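Side-chain contacts in epsin-3 (PDB 3ONK), which recruits clathrin to the Golgi network and endosomes for coated-vesicle formation and binds membranes rich in phosphatidylinositol-3,5-bisphosphate, represented here by its ENTH domain: residues Gly14-Ala19 and Phe53-Glu58; Gln37-Phe42 and Glu46-Met51; Ile78-Glu83 and Lys138-Thr143; Arg84-Thr89 and Glu125-Asp130. All blocks are in the same frame, centred on the assembly; numbering follows the deposited sequence.

Interaction 1. Residues Gly14-Ala19 and Phe53-Glu58; sequences GKVREA and FRRFTE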
loop_
_atom_site.group_PDB
_atom_site.type_symbol
_atom_site.label_atom_id
_atom_site.label_comp_id
_atom_site.label_asym_id
_atom_site.label_seq_id
_atom_site.Cartn_x
_atom_site.Cartn_y
_atom_site.Cartn_z
ATOM N N GLY A 14 2.577 14.013 3.647
ATOM C CA GLY A 14 1.233 14.388 4.051
ATOM C C GLY A 14 0.169 13.710 3.191
ATOM O O GLY A 14 -0.888 13.317 3.680
ATOM N N LYS A 15 0.438 13.591 1.896
ATOM C CA LYS A 15 -0.496 12.944 0.996
ATOM C C LYS A 15 -0.633 11.465 1.365
ATOM O O LYS A 15 -1.749 10.943 1.473
ATOM C CB LYS A 15 -0.033 13.105 -0.454
ATOM C CG LYS A 15 -0.265 14.489 -1.035
ATOM C CD LYS A 15 0.028 14.500 -2.535
ATOM C CE LYS A 15 -0.558 15.719 -3.217
ATOM N NZ LYS A 15 -0.127 16.973 -2.567
ATOM N N VAL A 16 0.502 10.801 1.578
ATOM C CA VAL A 16 0.499 9.405 2.004
ATOM C C VAL A 16 -0.203 9.241 3.348
ATOM O O VAL A 16 -0.980 8.304 3.542
ATOM C CB VAL A 16 1.925 8.825 2.116
ATOM C CG1 VAL A 16 1.861 7.376 2.590
ATOM C CG2 VAL A 16 2.629 8.910 0.785
ATOM N N ARG A 17 0.069 10.156 4.277
ATOM C CA ARG A 17 -0.608 10.127 5.574
ATOM C C ARG A 17 -2.122 10.174 5.413
ATOM O O ARG A 17 -2.839 9.368 6.015
ATOM C CB ARG A 17 -0.126 11.267 6.484
ATOM C CG ARG A 17 1.213 11.003 7.142
ATOM C CD ARG A 17 1.504 11.996 8.264
ATOM N NE ARG A 17 1.240 11.441 9.592
ATOM C CZ ARG A 17 0.220 11.803 10.366
ATOM N NH1 ARG A 17 0.059 11.246 11.564
ATOM N NH2 ARG A 17 -0.639 12.727 9.945
ATOM N N GLU A 18 -2.600 11.115 4.599
ATOM C CA GLU A 18 -4.030 11.261 4.317
ATOM C C GLU A 18 -4.622 10.015 3.657
ATOM O O GLU A 18 -5.705 9.556 4.022
ATOM C CB GLU A 18 -4.312 12.483 3.420
ATOM C CG GLU A 18 -5.755 12.479 2.862
ATOM C CD GLU A 18 -6.090 13.648 1.929
ATOM O OE1 GLU A 18 -5.205 14.475 1.620
ATOM O OE2 GLU A 18 -7.263 13.730 1.500
ATOM N N ALA A 19 -3.917 9.478 2.672
ATOM C CA ALA A 19 -4.386 8.275 1.976
ATOM C C ALA A 19 -4.493 7.057 2.904
ATOM O O ALA A 19 -5.141 6.065 2.561
ATOM C CB ALA A 19 -3.471 7.954 0.818
ATOM N N PHE A 53 5.267 1.882 5.011
ATOM C CA PHE A 53 5.606 0.721 5.829
ATOM C C PHE A 53 5.559 1.023 7.328
ATOM O O PHE A 53 5.364 0.117 8.136
ATOM C CB PHE A 53 6.947 0.123 5.416
ATOM C CG PHE A 53 6.959 -0.413 4.008
ATOM C CD1 PHE A 53 6.003 -1.328 3.595
ATOM C CD2 PHE A 53 7.930 -0.018 3.108
ATOM C CE1 PHE A 53 6.006 -1.837 2.301
ATOM C CE2 PHE A 53 7.940 -0.521 1.800
ATOM C CZ PHE A 53 6.972 -1.427 1.401
ATOM N N ARG A 54 5.721 2.292 7.698
ATOM C CA ARG A 54 5.536 2.696 9.089
ATOM C C ARG A 54 4.262 2.076 9.606
ATOM O O ARG A 54 4.179 1.655 10.751
ATOM C CB ARG A 54 5.461 4.217 9.225
ATOM C CG ARG A 54 6.793 4.896 8.968
ATOM C CD ARG A 54 6.782 6.374 9.306
ATOM N NE ARG A 54 8.088 6.959 9.020
ATOM C CZ ARG A 54 9.124 6.912 9.851
ATOM N NH1 ARG A 54 9.004 6.314 11.033
ATOM N NH2 ARG A 54 10.279 7.466 9.503
ATOM N N ARG A 55 3.266 2.012 8.734
ATOM C CA ARG A 55 1.965 1.476 9.097
ATOM C C ARG A 55 2.028 -0.013 9.475
ATOM O O ARG A 55 1.459 -0.424 10.491
ATOM C CB ARG A 55 0.965 1.729 7.964
ATOM C CG ARG A 55 -0.000 2.883 8.243
ATOM C CD ARG A 55 0.735 4.184 8.587
ATOM N NE ARG A 55 0.770 5.120 7.460
ATOM C CZ ARG A 55 1.581 6.175 7.375
ATOM N NH1 ARG A 55 2.449 6.442 8.355
ATOM N NH2 ARG A 55 1.531 6.957 6.298
ATOM N N PHE A 56 2.739 -0.804 8.671
ATOM C CA PHE A 56 2.827 -2.250 8.871
ATOM C C PHE A 56 3.475 -2.624 10.182
ATOM O O PHE A 56 3.230 -3.705 10.725
ATOM C CB PHE A 56 3.614 -2.911 7.736
ATOM C CG PHE A 56 3.034 -2.665 6.386
ATOM C CD1 PHE A 56 1.815 -2.020 6.253
ATOM C CD2 PHE A 56 3.694 -3.076 5.247
ATOM C CE1 PHE A 56 1.269 -1.788 5.007
ATOM C CE2 PHE A 56 3.155 -2.842 4.000
ATOM C CZ PHE A 56 1.942 -2.203 3.880
ATOM N N THR A 57 4.312 -1.734 10.690
ATOM C CA THR A 57 5.173 -2.090 11.811
ATOM C C THR A 57 4.514 -1.860 13.179
ATOM O O THR A 57 4.990 -2.357 14.197
ATOM C CB THR A 57 6.540 -1.392 11.693
ATOM O OG1 THR A 57 6.376 0.015 11.890
ATOM C CG2 THR A 57 7.127 -1.633 10.303
ATOM N N GLU A 58 3.406 -1.128 13.193
ATOM C CA GLU A 58 2.601 -0.999 14.403
ATOM C C GLU A 58 1.562 -2.120 14.462
ATOM O O GLU A 58 0.448 -1.963 13.959
ATOM C CB GLU A 58 1.909 0.370 14.457
#
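Arg55 reaches out from helix 42-57 to lay one end of its guanidinium against Val16 and Arg17 on helix 11-19. The chain is bent at both chi2 (55°) and chi3, and this double bend brings NH2, the atom that does the touching, up to the neighbouring helix. Val16 meets it with a single methyl, CG1, 3.7 Å from Arg55 NH2. That branch lies opposite the backbone N; the same buried valine also packs on Ile48, Met51 and Ile52. Arg17 offers backbone and aliphatic stem instead: its CA is 3.9 Å from Arg55 NH2, and its CG is 4.1 Å from the same nitrogen. The two arginine side chains cross nearly at a right angle, their guanidinium planes 78° apart, so they do not stack; Arg17 NE and Arg55 NH1 stay 5.3 Å apart. A weak hydrogen bond from Arg55 NE to Thr20 OG1 steadies the reaching chain. No hydrogen bond joins the two segments, so what joins them is van der Waals packing, with two positive groups near each other. Such a basic pair is consistent with a place for an anionic lipid headgroup, as in the phosphoinositide-binding ENTH domain of epsin.

Interaction 2. Residues Gln37-Phe42 and Glu46-Met51; sequences QGTYNF and EEILSM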
loop_
_atom_site.group_PDB
_atom_site.type_symbol
_atom_site.label_atom_id
_atom_site.label_comp_id
_atom_site.label_asym_id
_atom_site.label_seq_id
_atom_site.Cartn_x
_atom_site.Cartn_y
_atom_site.Cartn_z
ATOM N N GLN A 37 2.714 9.725 -8.853
ATOM C CA GLN A 37 3.607 10.685 -9.504
ATOM C C GLN A 37 4.889 10.894 -8.694
ATOM O O GLN A 37 5.966 11.057 -9.266
ATOM C CB GLN A 37 2.925 12.043 -9.736
ATOM C CG GLN A 37 1.578 11.984 -10.432
ATOM C CD GLN A 37 1.641 11.334 -11.791
ATOM O OE1 GLN A 37 1.003 10.309 -12.031
ATOM N NE2 GLN A 37 2.408 11.930 -12.698
ATOM N N GLY A 38 4.767 10.891 -7.369
ATOM C CA GLY A 38 5.903 11.097 -6.498
ATOM C C GLY A 38 6.918 9.959 -6.518
ATOM O O GLY A 38 8.063 10.161 -6.120
ATOM N N THR A 39 6.501 8.773 -6.976
ATOM C CA THR A 39 7.407 7.631 -7.136
ATOM C C THR A 39 8.376 7.799 -8.292
ATOM O O THR A 39 9.289 6.996 -8.451
ATOM C CB THR A 39 6.657 6.282 -7.361
ATOM O OG1 THR A 39 6.033 6.280 -8.652
ATOM C CG2 THR A 39 5.617 6.024 -6.272
ATOM N N TYR A 40 8.179 8.832 -9.105
ATOM C CA TYR A 40 9.072 9.068 -10.235
ATOM C C TYR A 40 10.239 10.008 -9.934
ATOM O O TYR A 40 10.980 10.415 -10.843
ATOM C CB TYR A 40 8.279 9.549 -11.438
ATOM C CG TYR A 40 7.453 8.436 -12.035
ATOM C CD1 TYR A 40 7.994 7.592 -13.000
ATOM C CD2 TYR A 40 6.153 8.202 -11.611
ATOM C CE1 TYR A 40 7.262 6.580 -13.544
ATOM C CE2 TYR A 40 5.404 7.176 -12.161
ATOM C CZ TYR A 40 5.977 6.365 -13.127
ATOM O OH TYR A 40 5.260 5.333 -13.685
ATOM N N ASN A 41 10.389 10.375 -8.666
ATOM C CA ASN A 41 11.620 11.038 -8.236
ATOM C C ASN A 41 12.160 10.444 -6.953
ATOM O O ASN A 41 11.417 9.956 -6.112
ATOM C CB ASN A 41 11.497 12.567 -8.176
ATOM C CG ASN A 41 10.554 13.048 -7.089
ATOM O OD1 ASN A 41 9.335 13.095 -7.279
ATOM N ND2 ASN A 41 11.119 13.443 -5.952
ATOM N N PHE A 42 13.473 10.446 -6.836
ATOM C CA PHE A 42 14.138 9.703 -5.785
ATOM C C PHE A 42 13.665 10.125 -4.393
ATOM O O PHE A 42 13.244 9.284 -3.595
ATOM C CB PHE A 42 15.654 9.858 -5.936
ATOM C CG PHE A 42 16.452 9.064 -4.947
ATOM C CD1 PHE A 42 15.971 7.865 -4.458
ATOM C CD2 PHE A 42 17.700 9.514 -4.527
ATOM C CE1 PHE A 42 16.705 7.131 -3.555
ATOM C CE2 PHE A 42 18.435 8.796 -3.620
ATOM C CZ PHE A 42 17.948 7.598 -3.132
ATOM N N GLU A 46 11.393 7.693 -1.743
ATOM C CA GLU A 46 11.799 7.279 -0.400
ATOM C C GLU A 46 10.848 7.795 0.681
ATOM O O GLU A 46 10.557 7.086 1.645
ATOM C CB GLU A 46 13.242 7.715 -0.101
ATOM C CG GLU A 46 14.192 6.550 0.200
ATOM C CD GLU A 46 15.647 6.851 -0.148
ATOM O OE1 GLU A 46 15.920 7.959 -0.666
ATOM O OE2 GLU A 46 16.519 5.981 0.093
ATOM N N GLU A 47 10.350 9.020 0.522
ATOM C CA GLU A 47 9.365 9.557 1.477
ATOM C C GLU A 47 8.132 8.684 1.554
ATOM O O GLU A 47 7.634 8.384 2.640
ATOM C CB GLU A 47 8.941 10.976 1.097
ATOM C CG GLU A 47 10.032 11.993 1.268
ATOM C CD GLU A 47 9.612 13.383 0.851
ATOM O OE1 GLU A 47 10.508 14.237 0.746
ATOM O OE2 GLU A 47 8.403 13.629 0.620
ATOM N N ILE A 48 7.651 8.279 0.386
ATOM C CA ILE A 48 6.440 7.466 0.264
ATOM C C ILE A 48 6.665 6.109 0.900
ATOM O O ILE A 48 5.818 5.603 1.626
ATOM C CB ILE A 48 6.063 7.253 -1.232
ATOM C CG1 ILE A 48 5.727 8.587 -1.907
ATOM C CG2 ILE A 48 4.906 6.303 -1.374
ATOM C CD1 ILE A 48 5.682 8.489 -3.415
ATOM N N LEU A 49 7.826 5.533 0.611
ATOM C CA LEU A 49 8.230 4.238 1.140
ATOM C C LEU A 49 8.200 4.192 2.679
ATOM O O LEU A 49 7.517 3.360 3.275
ATOM C CB LEU A 49 9.648 3.936 0.644
ATOM C CG LEU A 49 10.052 2.484 0.419
ATOM C CD1 LEU A 49 9.399 1.945 -0.859
ATOM C CD2 LEU A 49 11.596 2.360 0.368
ATOM N N SER A 50 8.971 5.076 3.308
ATOM C CA SER A 50 8.976 5.205 4.758
ATOM C C SER A 50 7.561 5.214 5.305
ATOM O O SER A 50 7.195 4.386 6.141
ATOM C CB SER A 50 9.640 6.510 5.156
ATOM O OG SER A 50 10.839 6.691 4.426
ATOM N N MET A 51 6.774 6.162 4.812
ATOM C CA MET A 51 5.430 6.399 5.305
ATOM C C MET A 51 4.531 5.163 5.195
ATOM O O MET A 51 3.778 4.852 6.122
ATOM C CB MET A 51 4.808 7.575 4.549
ATOM C CG MET A 51 5.498 8.919 4.777
ATOM S SD MET A 51 5.404 9.512 6.479
ATOM C CE MET A 51 3.729 9.079 6.906
#
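The Phe42 ring and the Glu46 carboxylate lie side by side, pointing the same way, their planes 35° apart. The carboxylate approaches the far end of the ring obliquely, with OE1 of Glu46 3.1 Å from CE1 of Phe42. In the same region, the Tyr40 ring has Gln37 O at its edge, in plane. The setting is the turn between two consecutive helices of the ENTH superhelix: helix 29-38 closes in a type I turn from Gly38 to Asn41, and Asn41 is the N-cap of helix 42-57. Phe42 and Glu46 are four residues apart on the new helix, and the Glu46 N to Phe42 O bond, nearly straight at 169°, belongs to its first turn. Both side chains are exposed, which suits the carboxylate; the ring lies against it at the surface. On the buried side Ile48 directs its slender CD1 at the turn, 3.6 Å from Gly38 C, where even a beta carbon on residue 38 would be tight; a glycine therefore fits. Thr39 has two roles in the turn. With its OG1 set between backbone N and carbonyl carbon (chi1 69°), the hydroxyl is engaged by Ser36 O and Ser82 N, while the methyl packs on the isoleucine, Thr39 CG2 lying 3.8 Å from Ile48 CD1.

Interaction 3. Residues Ile78-Glu83 and Lys138-Thr143; sequences IKHGSE and KKARET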
loop_
_atom_site.group_PDB
_atom_site.type_symbol
_atom_site.label_atom_id
_atom_site.label_comp_id
_atom_site.label_asym_id
_atom_site.label_seq_id
_atom_site.Cartn_x
_atom_site.Cartn_y
_atom_site.Cartn_z
ATOM N N ILE A 78 2.075 -0.211 -7.295
ATOM C CA ILE A 78 2.702 -1.252 -8.071
ATOM C C ILE A 78 2.146 -1.285 -9.494
ATOM O O ILE A 78 2.871 -1.575 -10.443
ATOM C CB ILE A 78 2.629 -2.589 -7.324
ATOM C CG1 ILE A 78 3.515 -2.485 -6.068
ATOM C CG2 ILE A 78 3.076 -3.733 -8.218
ATOM C CD1 ILE A 78 3.191 -3.458 -4.999
ATOM N N LYS A 79 0.884 -0.903 -9.651
ATOM C CA LYS A 79 0.253 -0.865 -10.974
ATOM C C LYS A 79 0.473 0.449 -11.724
ATOM O O LYS A 79 0.444 0.479 -12.954
ATOM C CB LYS A 79 -1.251 -1.141 -10.858
ATOM C CG LYS A 79 -1.579 -2.570 -10.447
ATOM C CD LYS A 79 -3.020 -2.700 -9.966
ATOM C CE LYS A 79 -3.257 -4.061 -9.324
ATOM N NZ LYS A 79 -4.644 -4.184 -8.776
ATOM N N HIS A 80 0.703 1.533 -10.991
ATOM C CA HIS A 80 0.766 2.850 -11.629
ATOM C C HIS A 80 2.114 3.559 -11.467
ATOM O O HIS A 80 2.460 4.436 -12.267
ATOM C CB HIS A 80 -0.369 3.763 -11.131
ATOM C CG HIS A 80 -1.742 3.192 -11.333
ATOM N ND1 HIS A 80 -2.520 3.483 -12.435
ATOM C CD2 HIS A 80 -2.473 2.344 -10.570
ATOM C CE1 HIS A 80 -3.665 2.829 -12.346
ATOM N NE2 HIS A 80 -3.664 2.133 -11.223
ATOM N N GLY A 81 2.863 3.171 -10.437
ATOM C CA GLY A 81 4.049 3.892 -10.009
ATOM C C GLY A 81 5.282 3.532 -10.805
ATOM O O GLY A 81 5.227 2.704 -11.695
ATOM N N SER A 82 6.391 4.174 -10.479
ATOM C CA SER A 82 7.661 3.950 -11.146
ATOM C C SER A 82 8.118 2.501 -10.992
ATOM O O SER A 82 7.843 1.852 -9.981
ATOM C CB SER A 82 8.708 4.879 -10.534
ATOM O OG SER A 82 9.994 4.623 -11.038
ATOM N N GLU A 83 8.827 2.004 -11.998
ATOM C CA GLU A 83 9.439 0.677 -11.937
ATOM C C GLU A 83 10.426 0.585 -10.770
ATOM O O GLU A 83 10.574 -0.468 -10.134
ATOM C CB GLU A 83 10.178 0.407 -13.243
ATOM C CG GLU A 83 10.423 -1.039 -13.525
ATOM C CD GLU A 83 9.170 -1.731 -13.973
ATOM O OE1 GLU A 83 8.609 -1.305 -15.012
ATOM O OE2 GLU A 83 8.758 -2.698 -13.288
ATOM N N LYS A 138 -0.132 -3.144 -17.808
ATOM C CA LYS A 138 -0.809 -3.015 -19.089
ATOM C C LYS A 138 -2.264 -2.603 -18.882
ATOM O O LYS A 138 -2.701 -1.583 -19.399
ATOM C CB LYS A 138 -0.741 -4.334 -19.867
ATOM N N LYS A 139 -3.012 -3.400 -18.125
ATOM C CA LYS A 139 -4.425 -3.107 -17.895
ATOM C C LYS A 139 -4.629 -1.716 -17.296
ATOM O O LYS A 139 -5.503 -0.970 -17.724
ATOM C CB LYS A 139 -5.062 -4.161 -16.988
ATOM N N ALA A 140 -3.820 -1.372 -16.300
ATOM C CA ALA A 140 -4.012 -0.111 -15.600
ATOM C C ALA A 140 -3.985 1.024 -16.605
ATOM O O ALA A 140 -4.890 1.854 -16.645
ATOM C CB ALA A 140 -2.951 0.083 -14.552
ATOM N N ARG A 141 -2.954 1.033 -17.442
ATOM C CA ARG A 141 -2.741 2.146 -18.356
ATOM C C ARG A 141 -3.624 2.090 -19.603
ATOM O O ARG A 141 -3.686 3.056 -20.367
ATOM C CB ARG A 141 -1.257 2.314 -18.709
ATOM C CG ARG A 141 -0.665 1.255 -19.613
ATOM C CD ARG A 141 0.756 1.649 -20.036
ATOM N NE ARG A 141 1.757 0.691 -19.573
ATOM C CZ ARG A 141 2.069 -0.431 -20.217
ATOM N NH1 ARG A 141 2.991 -1.248 -19.723
ATOM N NH2 ARG A 141 1.456 -0.738 -21.355
ATOM N N GLU A 142 -4.324 0.978 -19.800
ATOM C CA GLU A 142 -5.316 0.919 -20.869
ATOM C C GLU A 142 -6.598 1.583 -20.413
ATOM O O GLU A 142 -7.191 2.380 -21.148
ATOM C CB GLU A 142 -5.587 -0.517 -21.306
ATOM C CG GLU A 142 -4.531 -1.071 -22.249
ATOM C CD GLU A 142 -4.749 -2.534 -22.571
ATOM O OE1 GLU A 142 -4.839 -3.343 -21.625
ATOM O OE2 GLU A 142 -4.821 -2.880 -23.772
ATOM N N THR A 143 -7.014 1.274 -19.187
ATOM C CA THR A 143 -8.234 1.865 -18.650
ATOM C C THR A 143 -8.015 3.348 -18.334
ATOM O O THR A 143 -8.972 4.107 -18.168
ATOM C CB THR A 143 -8.780 1.086 -17.426
ATOM O OG1 THR A 143 -7.927 1.285 -16.295
ATOM C CG2 THR A 143 -8.868 -0.409 -17.739
#
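Ala140 accepts a hydrogen bond at its O from Thr143 OG1, 3.1 Å away and tilted 31° from the carbonyl plane, and turns its methyl toward Lys79 and His80. This is a helix-end contact of the all-helical ENTH fold: the last turn of helix 64-80 meets helix 130-143, which follows far later in the chain. An alanine suits the spot because its single methyl lets the backbones come close, the CA atoms of Lys79 and Ala140 being 6.3 Å apart. Lys79 contributes the base of its side chain and its carbonyl, with Lys79 O 3.8 Å from Ala140 CB, while its ammonium leads away to a salt bridge with Asp75. A lysine thus serves well at this partly exposed edge, greasy near the backbone and charged at the end. His80 has CG opposite its carbonyl carbon (chi1 -57°), which swings the imidazole over to the alanine; the ring also stacks with Tyr76. The methyl forms an off-centre CH-pi contact, Ala140 CB standing 4.0 Å from the centroid of the His80 ring and 30° off its normal. It leans toward the carbon between the two nitrogens, the shortest approach being His80 CE1 to Ala140 CB at 3.6 Å.

Interaction 4. Residues Arg84-Thr89 and Glu125-Asp130; sequences RFIDDT and ELLSDD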
loop_
_atom_site.group_PDB
_atom_site.type_symbol
_atom_site.label_atom_id
_atom_site.label_comp_id
_atom_site.label_asym_id
_atom_site.label_seq_id
_atom_site.Cartn_x
_atom_site.Cartn_y
_atom_site.Cartn_z
ATOM N N ARG A 84 11.112 1.694 -10.503
ATOM C CA ARG A 84 12.090 1.756 -9.420
ATOM C C ARG A 84 11.419 1.573 -8.059
ATOM O O ARG A 84 12.040 1.091 -7.109
ATOM C CB ARG A 84 12.868 3.075 -9.477
ATOM C CG ARG A 84 13.948 3.111 -10.585
ATOM C CD ARG A 84 14.349 4.542 -10.992
ATOM N NE ARG A 84 15.699 4.637 -11.575
ATOM C CZ ARG A 84 16.082 4.099 -12.737
ATOM N NH1 ARG A 84 15.232 3.397 -13.478
ATOM N NH2 ARG A 84 17.331 4.254 -13.161
ATOM N N PHE A 85 10.152 1.963 -7.967
ATOM C CA PHE A 85 9.401 1.820 -6.720
ATOM C C PHE A 85 9.081 0.359 -6.399
ATOM O O PHE A 85 9.023 -0.027 -5.226
ATOM C CB PHE A 85 8.105 2.634 -6.788
ATOM C CG PHE A 85 7.234 2.478 -5.576
ATOM C CD1 PHE A 85 6.180 1.579 -5.577
ATOM C CD2 PHE A 85 7.492 3.202 -4.423
ATOM C CE1 PHE A 85 5.379 1.434 -4.460
ATOM C CE2 PHE A 85 6.705 3.047 -3.306
ATOM C CZ PHE A 85 5.642 2.176 -3.326
ATOM N N ILE A 86 8.833 -0.445 -7.441
ATOM C CA ILE A 86 8.645 -1.893 -7.288
ATOM C C ILE A 86 9.963 -2.520 -6.830
ATOM O O ILE A 86 9.981 -3.382 -5.953
ATOM C CB ILE A 86 8.263 -2.584 -8.641
ATOM C CG1 ILE A 86 7.121 -1.855 -9.358
ATOM C CG2 ILE A 86 7.974 -4.068 -8.443
ATOM C CD1 ILE A 86 5.917 -1.629 -8.500
ATOM N N ASP A 87 11.064 -2.097 -7.454
ATOM C CA ASP A 87 12.391 -2.527 -7.030
ATOM C C ASP A 87 12.552 -2.234 -5.536
ATOM O O ASP A 87 12.889 -3.128 -4.754
ATOM C CB ASP A 87 13.490 -1.814 -7.837
ATOM C CG ASP A 87 13.573 -2.297 -9.285
ATOM O OD1 ASP A 87 14.290 -1.665 -10.089
ATOM O OD2 ASP A 87 12.930 -3.307 -9.628
ATOM N N ASP A 88 12.298 -0.988 -5.137
ATOM C CA ASP A 88 12.376 -0.599 -3.718
ATOM C C ASP A 88 11.512 -1.492 -2.832
ATOM O O ASP A 88 11.988 -2.041 -1.843
ATOM C CB ASP A 88 11.914 0.841 -3.537
ATOM C CG ASP A 88 12.880 1.848 -4.130
ATOM O OD1 ASP A 88 13.960 1.451 -4.622
ATOM O OD2 ASP A 88 12.557 3.047 -4.087
ATOM N N THR A 89 10.246 -1.643 -3.213
ATOM C CA THR A 89 9.281 -2.432 -2.450
ATOM C C THR A 89 9.713 -3.892 -2.313
ATOM O O THR A 89 9.523 -4.507 -1.272
ATOM C CB THR A 89 7.868 -2.370 -3.093
ATOM O OG1 THR A 89 7.438 -1.003 -3.213
ATOM C CG2 THR A 89 6.864 -3.143 -2.246
ATOM N N GLU A 125 1.892 -12.029 -4.116
ATOM C CA GLU A 125 1.842 -12.767 -5.363
ATOM C C GLU A 125 2.170 -11.802 -6.501
ATOM O O GLU A 125 2.991 -12.117 -7.359
ATOM C CB GLU A 125 0.463 -13.384 -5.557
ATOM C CG GLU A 125 0.402 -14.438 -6.616
ATOM C CD GLU A 125 -1.024 -14.837 -6.928
ATOM O OE1 GLU A 125 -1.924 -13.978 -6.786
ATOM O OE2 GLU A 125 -1.242 -16.005 -7.316
ATOM N N LEU A 126 1.552 -10.617 -6.484
ATOM C CA LEU A 126 1.807 -9.600 -7.515
ATOM C C LEU A 126 3.273 -9.193 -7.557
ATOM O O LEU A 126 3.935 -9.330 -8.589
ATOM C CB LEU A 126 0.929 -8.356 -7.319
ATOM C CG LEU A 126 1.078 -7.234 -8.367
ATOM C CD1 LEU A 126 0.702 -7.729 -9.768
ATOM C CD2 LEU A 126 0.277 -5.971 -7.999
ATOM N N LEU A 127 3.780 -8.717 -6.421
ATOM C CA LEU A 127 5.138 -8.182 -6.336
ATOM C C LEU A 127 6.203 -9.134 -6.844
ATOM O O LEU A 127 7.193 -8.696 -7.416
ATOM C CB LEU A 127 5.493 -7.836 -4.891
ATOM C CG LEU A 127 5.389 -6.396 -4.413
ATOM C CD1 LEU A 127 5.720 -6.396 -2.947
ATOM C CD2 LEU A 127 6.308 -5.443 -5.173
ATOM N N SER A 128 6.017 -10.430 -6.601
ATOM C CA SER A 128 7.059 -11.415 -6.883
ATOM C C SER A 128 6.928 -12.073 -8.261
ATOM O O SER A 128 7.607 -13.045 -8.554
ATOM C CB SER A 128 7.085 -12.483 -5.790
ATOM O OG SER A 128 5.960 -13.339 -5.892
ATOM N N ASP A 129 6.081 -11.517 -9.116
ATOM C CA ASP A 129 5.838 -12.114 -10.426
ATOM C C ASP A 129 5.898 -11.083 -11.556
ATOM O O ASP A 129 4.949 -10.325 -11.763
ATOM C CB ASP A 129 4.478 -12.824 -10.431
ATOM C CG ASP A 129 4.223 -13.560 -11.727
ATOM O OD1 ASP A 129 5.089 -13.481 -12.621
ATOM O OD2 ASP A 129 3.177 -14.229 -11.844
ATOM N N ASP A 130 7.016 -11.050 -12.282
ATOM C CA ASP A 130 7.168 -10.100 -13.386
ATOM C C ASP A 130 6.030 -10.215 -14.420
ATOM O O ASP A 130 5.636 -9.226 -15.029
ATOM C CB ASP A 130 8.531 -10.266 -14.071
ATOM C CG ASP A 130 9.686 -9.601 -13.292
ATOM O OD1 ASP A 130 9.459 -8.916 -12.273
ATOM O OD2 ASP A 130 10.843 -9.769 -13.714
#
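Ile86 and Thr89, nearly a turn apart on helix 83-90, present their methyl groups to Leu127, which ends helix 113-127; this helix-helix packing lies in the buried interior of the ENTH superhelix. Along Arg84-Thr89, Phe85 comes first: its ring goes to helices 42-57 and 64-80 rather than to Leu127, but its carbonyl matters to what follows. Ile86 then gives its CG2 branch, 3.9 Å from Leu127 CD2, the two side chains crossing obliquely, and its other contacts reach Ile78 and Ile133. Thr89 closes the row and points toward the leucine. Its buried hydroxyl is satisfied within its own helix, OG1 donating to Phe85 O at 2.7 Å. Thr89 N binds the same oxygen from the opposite face of the carbonyl plane, at 2.9 Å. The hydroxyl bond holds the rotamer (chi1 -56° for OG1) in which the methyl, opposite the backbone N, meets Leu127. A serine here has no such methyl and would probably open a gap beside both leucine branches, even with the hydroxyl bond kept. The closest touch is Thr89 CG2 to Leu127 CD1, 3.5 Å, with Leu127 CD2 at 3.8 Å from the same methyl.

The four contacts join helices of one ENTH domain, consecutive ones in interaction 2 and ones further apart in the chain in the other three. Interactions 1 and 2 share helix 42-57, their centres about 12 Å apart, and meet where Val16 CG1 packs 3.5 Å from Met51 CB. Interaction 2 joins interaction 3 through polar atoms: Thr39 OG1 lies 2.8 Å from Ser82 N, tying the two interhelical turns. Interaction 4 is nested within the chain loop closed by interaction 3, and Ile78 links them, its CD1 3.7 Å from Leu127 CD2. Phe85 brings interactions 2 and 4 together, touching Leu49 and Thr39. Interactions 1 and 3 lie on opposite sides of the chain's centre, their nearest atoms about 8 Å apart.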